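Local coordinates for uncharacterized protein (Legionella pneumophila subsp. pneumophila, PDB 4WRP) that is of unknown function but, as the C-terminal DUF5617 domain of a probable Legionella effector, forms a small all-helical module, at residues Val75-Glu81 and Arg96-Leu100; Pro3-Tyr9 and Phe65-His71. All blocks are in the same frame, centred on the assembly; numbering follows the deposited sequence.

Contact 1: residues Val75-Glu81 and Arg96-Leu100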
loop_
_atom_site.group_PDB
_atom_site.type_symbol
_atom_site.label_atom_id
_atom_site.label_comp_id
_atom_site.label_asym_id
_atom_site.label_seq_id
_atom_site.Cartn_x
_atom_site.Cartn_y
_atom_site.Cartn_z
ATOM N N VAL A 75 1.059 1.809 -4.396
ATOM C CA VAL A 75 1.809 2.743 -3.540
ATOM C C VAL A 75 2.431 3.841 -4.411
ATOM O O VAL A 75 2.422 4.994 -4.084
ATOM C CB VAL A 75 2.813 2.001 -2.684
ATOM C CG1 VAL A 75 3.719 2.949 -1.941
ATOM C CG2 VAL A 75 2.061 1.134 -1.663
ATOM N N ASP A 76 2.872 3.489 -5.594
ATOM C CA ASP A 76 3.365 4.507 -6.528
ATOM C C ASP A 76 2.281 5.539 -6.913
ATOM O O ASP A 76 2.562 6.744 -6.996
ATOM C CB ASP A 76 3.929 3.804 -7.739
ATOM C CG ASP A 76 4.736 4.721 -8.582
ATOM O OD1 ASP A 76 5.881 5.044 -8.167
ATOM O OD2 ASP A 76 4.172 5.168 -9.610
ATOM N N ASP A 77 1.042 5.084 -7.104
ATOM C CA ASP A 77 -0.079 6.012 -7.315
ATOM C C ASP A 77 -0.301 6.873 -6.066
ATOM O O ASP A 77 -0.631 8.052 -6.149
ATOM C CB ASP A 77 -1.381 5.270 -7.580
ATOM C CG ASP A 77 -1.412 4.551 -8.925
ATOM O OD1 ASP A 77 -0.568 4.838 -9.809
ATOM O OD2 ASP A 77 -2.297 3.662 -9.066
ATOM N N ILE A 78 -0.141 6.297 -4.880
ATOM C CA ILE A 78 -0.319 7.134 -3.674
ATOM C C ILE A 78 0.790 8.221 -3.590
ATOM O O ILE A 78 0.551 9.386 -3.243
ATOM C CB ILE A 78 -0.425 6.242 -2.419
ATOM C CG1 ILE A 78 -1.686 5.384 -2.509
ATOM C CG2 ILE A 78 -0.398 7.068 -1.160
ATOM C CD1 ILE A 78 -1.791 4.304 -1.433
ATOM N N VAL A 79 2.025 7.862 -3.877
ATOM C CA VAL A 79 3.113 8.830 -3.878
ATOM C C VAL A 79 2.793 9.957 -4.868
ATOM O O VAL A 79 2.973 11.133 -4.587
ATOM C CB VAL A 79 4.435 8.169 -4.214
ATOM C CG1 VAL A 79 5.524 9.208 -4.509
ATOM C CG2 VAL A 79 4.839 7.236 -3.065
ATOM N N LYS A 80 2.255 9.604 -6.003
ATOM C CA LYS A 80 1.808 10.642 -6.910
ATOM C C LYS A 80 0.695 11.522 -6.311
ATOM O O LYS A 80 0.685 12.712 -6.524
ATOM C CB LYS A 80 1.340 10.012 -8.179
ATOM C CG LYS A 80 1.339 10.970 -9.346
ATOM C CD LYS A 80 1.272 10.200 -10.663
ATOM C CE LYS A 80 0.254 10.811 -11.630
ATOM N NZ LYS A 80 -0.419 9.758 -12.458
ATOM N N GLU A 81 -0.232 10.934 -5.558
ATOM C CA GLU A 81 -1.252 11.701 -4.886
ATOM C C GLU A 81 -0.668 12.673 -3.868
ATOM O O GLU A 81 -1.216 13.783 -3.672
ATOM C CB GLU A 81 -2.290 10.765 -4.184
ATOM C CG GLU A 81 -3.195 9.982 -5.135
ATOM C CD GLU A 81 -3.989 8.871 -4.366
ATOM O OE1 GLU A 81 -3.972 8.795 -3.088
ATOM O OE2 GLU A 81 -4.588 8.028 -5.069
ATOM N N ARG A 96 -5.387 6.389 3.908
ATOM C CA ARG A 96 -5.318 5.940 2.519
ATOM C C ARG A 96 -4.511 4.653 2.440
ATOM O O ARG A 96 -4.937 3.692 1.803
ATOM C CB ARG A 96 -4.714 7.033 1.618
ATOM C CG ARG A 96 -4.472 6.605 0.167
ATOM C CD ARG A 96 -5.743 6.650 -0.722
ATOM N NE ARG A 96 -5.393 6.496 -2.143
ATOM C CZ ARG A 96 -5.349 5.365 -2.862
ATOM N NH1 ARG A 96 -5.727 4.170 -2.400
ATOM N NH2 ARG A 96 -4.926 5.438 -4.119
ATOM N N LEU A 97 -3.345 4.617 3.106
ATOM C CA LEU A 97 -2.485 3.441 3.065
ATOM C C LEU A 97 -3.159 2.263 3.716
ATOM O O LEU A 97 -3.125 1.120 3.207
ATOM C CB LEU A 97 -1.129 3.711 3.697
ATOM C CG LEU A 97 -0.281 4.715 2.947
ATOM C CD1 LEU A 97 0.805 5.263 3.851
ATOM C CD2 LEU A 97 0.346 4.082 1.703
ATOM N N ASP A 98 -3.863 2.545 4.775
ATOM C CA ASP A 98 -4.504 1.488 5.555
ATOM C C ASP A 98 -5.481 0.737 4.698
ATOM O O ASP A 98 -5.475 -0.475 4.660
ATOM C CB ASP A 98 -5.262 2.123 6.707
ATOM C CG ASP A 98 -5.230 1.306 7.942
ATOM O OD1 ASP A 98 -4.819 0.121 7.869
ATOM O OD2 ASP A 98 -5.651 1.867 9.001
ATOM N N ASN A 99 -6.249 1.494 3.911
ATOM C CA ASN A 99 -7.391 0.976 3.178
ATOM C C ASN A 99 -7.148 0.690 1.687
ATOM O O ASN A 99 -8.118 0.528 0.924
ATOM C CB ASN A 99 -8.493 2.022 3.329
ATOM C CG ASN A 99 -8.998 2.087 4.760
ATOM O OD1 ASN A 99 -9.482 1.100 5.269
ATOM N ND2 ASN A 99 -8.891 3.220 5.392
ATOM N N LEU A 100 -5.892 0.625 1.263
ATOM C CA LEU A 100 -5.613 0.560 -0.166
ATOM C C LEU A 100 -6.010 -0.790 -0.752
ATOM O O LEU A 100 -6.191 -0.897 -1.960
ATOM C CB LEU A 100 -4.157 0.919 -0.509
ATOM C CG LEU A 100 -3.062 -0.045 -0.107
ATOM C CD1 LEU A 100 -2.997 -1.221 -1.066
ATOM C CD2 LEU A 100 -1.735 0.680 -0.044
#

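Contact 2: residues Pro3-Tyr9 and Phe65-His71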
loop_
_atom_site.group_PDB
_atom_site.type_symbol
_atom_site.label_atom_id
_atom_site.label_comp_id
_atom_site.label_asym_id
_atom_site.label_seq_id
_atom_site.Cartn_x
_atom_site.Cartn_y
_atom_site.Cartn_z
ATOM N N PRO A 3 1.744 -14.835 2.011
ATOM C CA PRO A 3 0.406 -14.289 1.828
ATOM C C PRO A 3 -0.314 -14.837 0.558
ATOM O O PRO A 3 0.252 -14.846 -0.536
ATOM C CB PRO A 3 0.644 -12.786 1.749
ATOM C CG PRO A 3 2.050 -12.620 1.288
ATOM C CD PRO A 3 2.775 -13.783 1.927
ATOM N N GLY A 4 -1.549 -15.315 0.765
ATOM C CA GLY A 4 -2.336 -16.042 -0.213
ATOM C C GLY A 4 -3.321 -15.234 -0.994
ATOM O O GLY A 4 -4.064 -15.798 -1.780
ATOM N N ASN A 5 -3.303 -13.904 -0.828
ATOM C CA ASN A 5 -4.154 -12.947 -1.576
ATOM C C ASN A 5 -3.597 -11.546 -1.300
ATOM O O ASN A 5 -2.739 -11.358 -0.404
ATOM C CB ASN A 5 -5.653 -13.046 -1.164
ATOM C CG ASN A 5 -5.836 -12.993 0.355
ATOM O OD1 ASN A 5 -5.593 -11.964 0.977
ATOM N ND2 ASN A 5 -6.184 -14.123 0.954
ATOM N N PHE A 6 -4.105 -10.583 -2.053
ATOM C CA PHE A 6 -3.600 -9.246 -2.003
ATOM C C PHE A 6 -3.809 -8.585 -0.631
ATOM O O PHE A 6 -2.910 -7.901 -0.117
ATOM C CB PHE A 6 -4.213 -8.444 -3.132
ATOM C CG PHE A 6 -3.658 -7.081 -3.250
ATOM C CD1 PHE A 6 -2.413 -6.882 -3.828
ATOM C CD2 PHE A 6 -4.361 -5.995 -2.808
ATOM C CE1 PHE A 6 -1.905 -5.590 -3.962
ATOM C CE2 PHE A 6 -3.849 -4.704 -2.936
ATOM C CZ PHE A 6 -2.618 -4.504 -3.504
ATOM N N ALA A 7 -4.955 -8.808 -0.017
ATOM C CA ALA A 7 -5.201 -8.218 1.321
ATOM C C ALA A 7 -4.233 -8.771 2.358
ATOM O O ALA A 7 -3.762 -8.053 3.209
ATOM C CB ALA A 7 -6.663 -8.424 1.751
ATOM N N ALA A 8 -3.916 -10.055 2.281
ATOM C CA ALA A 8 -2.941 -10.660 3.211
ATOM C C ALA A 8 -1.545 -10.098 2.984
ATOM O O ALA A 8 -0.823 -9.830 3.964
ATOM C CB ALA A 8 -2.922 -12.168 3.096
ATOM N N TYR A 9 -1.157 -9.882 1.720
ATOM C CA TYR A 9 0.123 -9.182 1.465
ATOM C C TYR A 9 0.111 -7.758 2.103
ATOM O O TYR A 9 1.077 -7.324 2.708
ATOM C CB TYR A 9 0.444 -9.108 -0.032
ATOM C CG TYR A 9 1.695 -8.306 -0.274
ATOM C CD1 TYR A 9 1.649 -6.922 -0.369
ATOM C CD2 TYR A 9 2.941 -8.926 -0.407
ATOM C CE1 TYR A 9 2.798 -6.171 -0.567
ATOM C CE2 TYR A 9 4.111 -8.176 -0.613
ATOM C CZ TYR A 9 4.025 -6.800 -0.694
ATOM O OH TYR A 9 5.133 -6.037 -0.892
ATOM N N PHE A 65 7.374 -11.652 -3.063
ATOM C CA PHE A 65 6.028 -12.177 -3.126
ATOM C C PHE A 65 5.299 -11.737 -4.418
ATOM O O PHE A 65 5.555 -10.656 -4.999
ATOM C CB PHE A 65 5.201 -11.825 -1.881
ATOM C CG PHE A 65 5.741 -12.382 -0.582
ATOM C CD1 PHE A 65 6.497 -13.562 -0.532
ATOM C CD2 PHE A 65 5.457 -11.739 0.606
ATOM C CE1 PHE A 65 6.950 -14.074 0.685
ATOM C CE2 PHE A 65 5.906 -12.251 1.817
ATOM C CZ PHE A 65 6.644 -13.423 1.862
ATOM N N HIS A 66 4.402 -12.608 -4.873
ATOM C CA HIS A 66 3.667 -12.378 -6.113
ATOM C C HIS A 66 2.938 -11.024 -6.115
ATOM O O HIS A 66 2.908 -10.322 -7.108
ATOM C CB HIS A 66 2.646 -13.464 -6.262
ATOM C CG HIS A 66 1.793 -13.312 -7.461
ATOM N ND1 HIS A 66 2.293 -13.437 -8.741
ATOM C CD2 HIS A 66 0.475 -13.056 -7.586
ATOM C CE1 HIS A 66 1.307 -13.284 -9.601
ATOM N NE2 HIS A 66 0.197 -13.061 -8.926
ATOM N N TRP A 67 2.368 -10.677 -4.967
ATOM C CA TRP A 67 1.553 -9.495 -4.835
ATOM C C TRP A 67 2.313 -8.198 -4.841
ATOM O O TRP A 67 1.704 -7.148 -4.951
ATOM C CB TRP A 67 0.772 -9.572 -3.542
ATOM C CG TRP A 67 0.129 -10.877 -3.391
ATOM C CD1 TRP A 67 0.483 -11.879 -2.533
ATOM C CD2 TRP A 67 -0.958 -11.353 -4.148
ATOM N NE1 TRP A 67 -0.347 -12.947 -2.699
ATOM C CE2 TRP A 67 -1.257 -12.638 -3.681
ATOM C CE3 TRP A 67 -1.748 -10.789 -5.164
ATOM C CZ2 TRP A 67 -2.291 -13.391 -4.212
ATOM C CZ3 TRP A 67 -2.752 -11.516 -5.682
ATOM C CH2 TRP A 67 -3.021 -12.817 -5.215
ATOM N N ASN A 68 3.626 -8.270 -4.685
ATOM C CA ASN A 68 4.443 -7.087 -4.571
ATOM C C ASN A 68 4.302 -6.162 -5.765
ATOM O O ASN A 68 4.199 -4.963 -5.605
ATOM C CB ASN A 68 5.910 -7.444 -4.371
ATOM C CG ASN A 68 6.805 -6.233 -4.377
ATOM O OD1 ASN A 68 7.463 -5.935 -5.366
ATOM N ND2 ASN A 68 6.867 -5.552 -3.259
ATOM N N ARG A 69 4.294 -6.727 -6.948
ATOM C CA ARG A 69 4.276 -5.919 -8.131
ATOM C C ARG A 69 3.065 -4.993 -8.172
ATOM O O ARG A 69 3.210 -3.792 -8.386
ATOM C CB ARG A 69 4.324 -6.781 -9.379
ATOM C CG ARG A 69 4.462 -5.919 -10.611
ATOM C CD ARG A 69 4.557 -6.820 -11.814
ATOM N NE ARG A 69 3.953 -6.219 -13.003
ATOM C CZ ARG A 69 4.565 -6.084 -14.176
ATOM N NH1 ARG A 69 3.908 -5.549 -15.200
ATOM N NH2 ARG A 69 5.810 -6.510 -14.336
ATOM N N HIS A 70 1.870 -5.528 -7.950
ATOM C CA HIS A 70 0.713 -4.703 -8.018
ATOM C C HIS A 70 0.659 -3.772 -6.792
ATOM O O HIS A 70 0.204 -2.647 -6.889
ATOM C CB HIS A 70 -0.546 -5.529 -8.030
ATOM C CG HIS A 70 -1.782 -4.707 -8.119
ATOM N ND1 HIS A 70 -2.147 -4.042 -9.271
ATOM C CD2 HIS A 70 -2.730 -4.421 -7.200
ATOM C CE1 HIS A 70 -3.285 -3.406 -9.065
ATOM N NE2 HIS A 70 -3.646 -3.602 -7.810
ATOM N N HIS A 71 1.146 -4.246 -5.651
ATOM C CA HIS A 71 1.097 -3.419 -4.443
ATOM C C HIS A 71 1.985 -2.187 -4.587
ATOM O O HIS A 71 1.573 -1.088 -4.277
ATOM C CB HIS A 71 1.484 -4.225 -3.256
ATOM C CG HIS A 71 1.191 -3.553 -1.964
ATOM N ND1 HIS A 71 2.096 -2.722 -1.355
ATOM C CD2 HIS A 71 0.112 -3.594 -1.147
ATOM C CE1 HIS A 71 1.584 -2.252 -0.234
ATOM N NE2 HIS A 71 0.387 -2.781 -0.075
#

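Contact 1: residues Val75-Glu81 and Arg96-Leu100
Ile-78 and Glu-81, one turn apart on helix 68-83, both meet Arg-96 near the end of helix 90-98, the first through its flank and the second through its charge. The aliphatic part of Arg-96 leaves its helix with CG anti to the backbone N (chi1 174°) and then bends at chi2, which turns the guanidinium side-on to Glu-81. Each carboxylate oxygen takes one nitrogen: NE of Arg-96 donates to OE1 of Glu-81 at 2.9 Å, and NH2 of Arg-96 reaches OE2 of Glu-81 at 2.8 Å. OE1 is met on its syn lone pair, whereas the approach to OE2 is syn but tilted 24° out of the carboxylate plane; the two flat groups are twisted 32° apart. OE1 also pairs with the hydroxyl of Tyr-87.

Over one face of the guanidinium lies Ile-78, with CG1 3.6 Å from NH2 of Arg-96. Beyond it, CD1 of Ile-78 passes CG of Arg-96 and packs 3.8 Å from CD2 of Leu-97 and 3.9 Å from CD2 of Leu-100. Val-75 closes the apolar end more loosely, its CG2 4.2 Å from CD2 of Leu-100. Trp-13 and Phe-17 of helix 6-21 cover Leu-97. A two-pronged salt bridge laid beside a hydrophobic seam thus joins helix 68-83 to the end of helix 90-98 and the residues just after it, and the double grip probably favours the ionised forms of both partners while fixing the rotation of the guanidinium.

Contact 2: residues Pro3-Tyr9 and Phe65-His71
Trp-67 lays one face of its indole against the start of helix 6-21: the peptide nitrogen of Phe-6 sits over the ring system, Asn-5 C lies nearer its rim, and His-66 CD2 lies over the opposite face. At its edge, NE1 of Trp-67 donates to O of Pro-3 at 2.9 Å, with the indole nitrogen well above the carbonyl plane. Beside this, Phe-6, Tyr-9, His-70 and His-71 form an aromatic cluster between the N-terminal ends of two helices. The edge of His-70 faces the Phe-6 ring in an offset edge-to-face pair, while Tyr-9 turns its edge to the face of His-71, the planes 61° apart and CE1 of Tyr-9 3.4 Å from CG of His-71. Pro-3 adds a CH-pi contact, its CD 3.8 Å from the centroid of the Phe-65 ring; the edge of that ring meets Tyr-9.

Asn-5 is the N-cap of helix 6-21, its OD1 accepting from Ala-8 N. A chi1 of 176°, which sets CG across from the backbone N, carries the Tyr-9 ring past CB of Trp-67 toward Asn-68. Its hydroxyl and ND1 of His-71 both pair with Tyr-48 OH, and ND2 of Asn-68 completes the grip on Tyr-9 OH at 3.0 Å, nearly straight at 170°.

In the fold
Contact 1 and contact 2 lie in series along helix 68-83. Contact 2 joins its N-terminal end, with the preceding turn, to the start of helix 6-21; contact 1 uses later turns of the same helix and the end of helix 90-98. They lie about 15 Å apart, centre to centre, yet they touch through Leu-100, whose CD1 is 3.9 Å from NE2 of His-71 and 4.0 Å from CE2 of Phe-6. Both segments of contact 2 precede those of contact 1 in the sequence. Tyr-48 of helix 34-49 borders both sites, packing on Val-75 and bonding to Tyr-9 and His-71. The contacts thus bring helices 6-21, 34-49, 68-83 and 90-98 together in a strand-free DUF5617 domain.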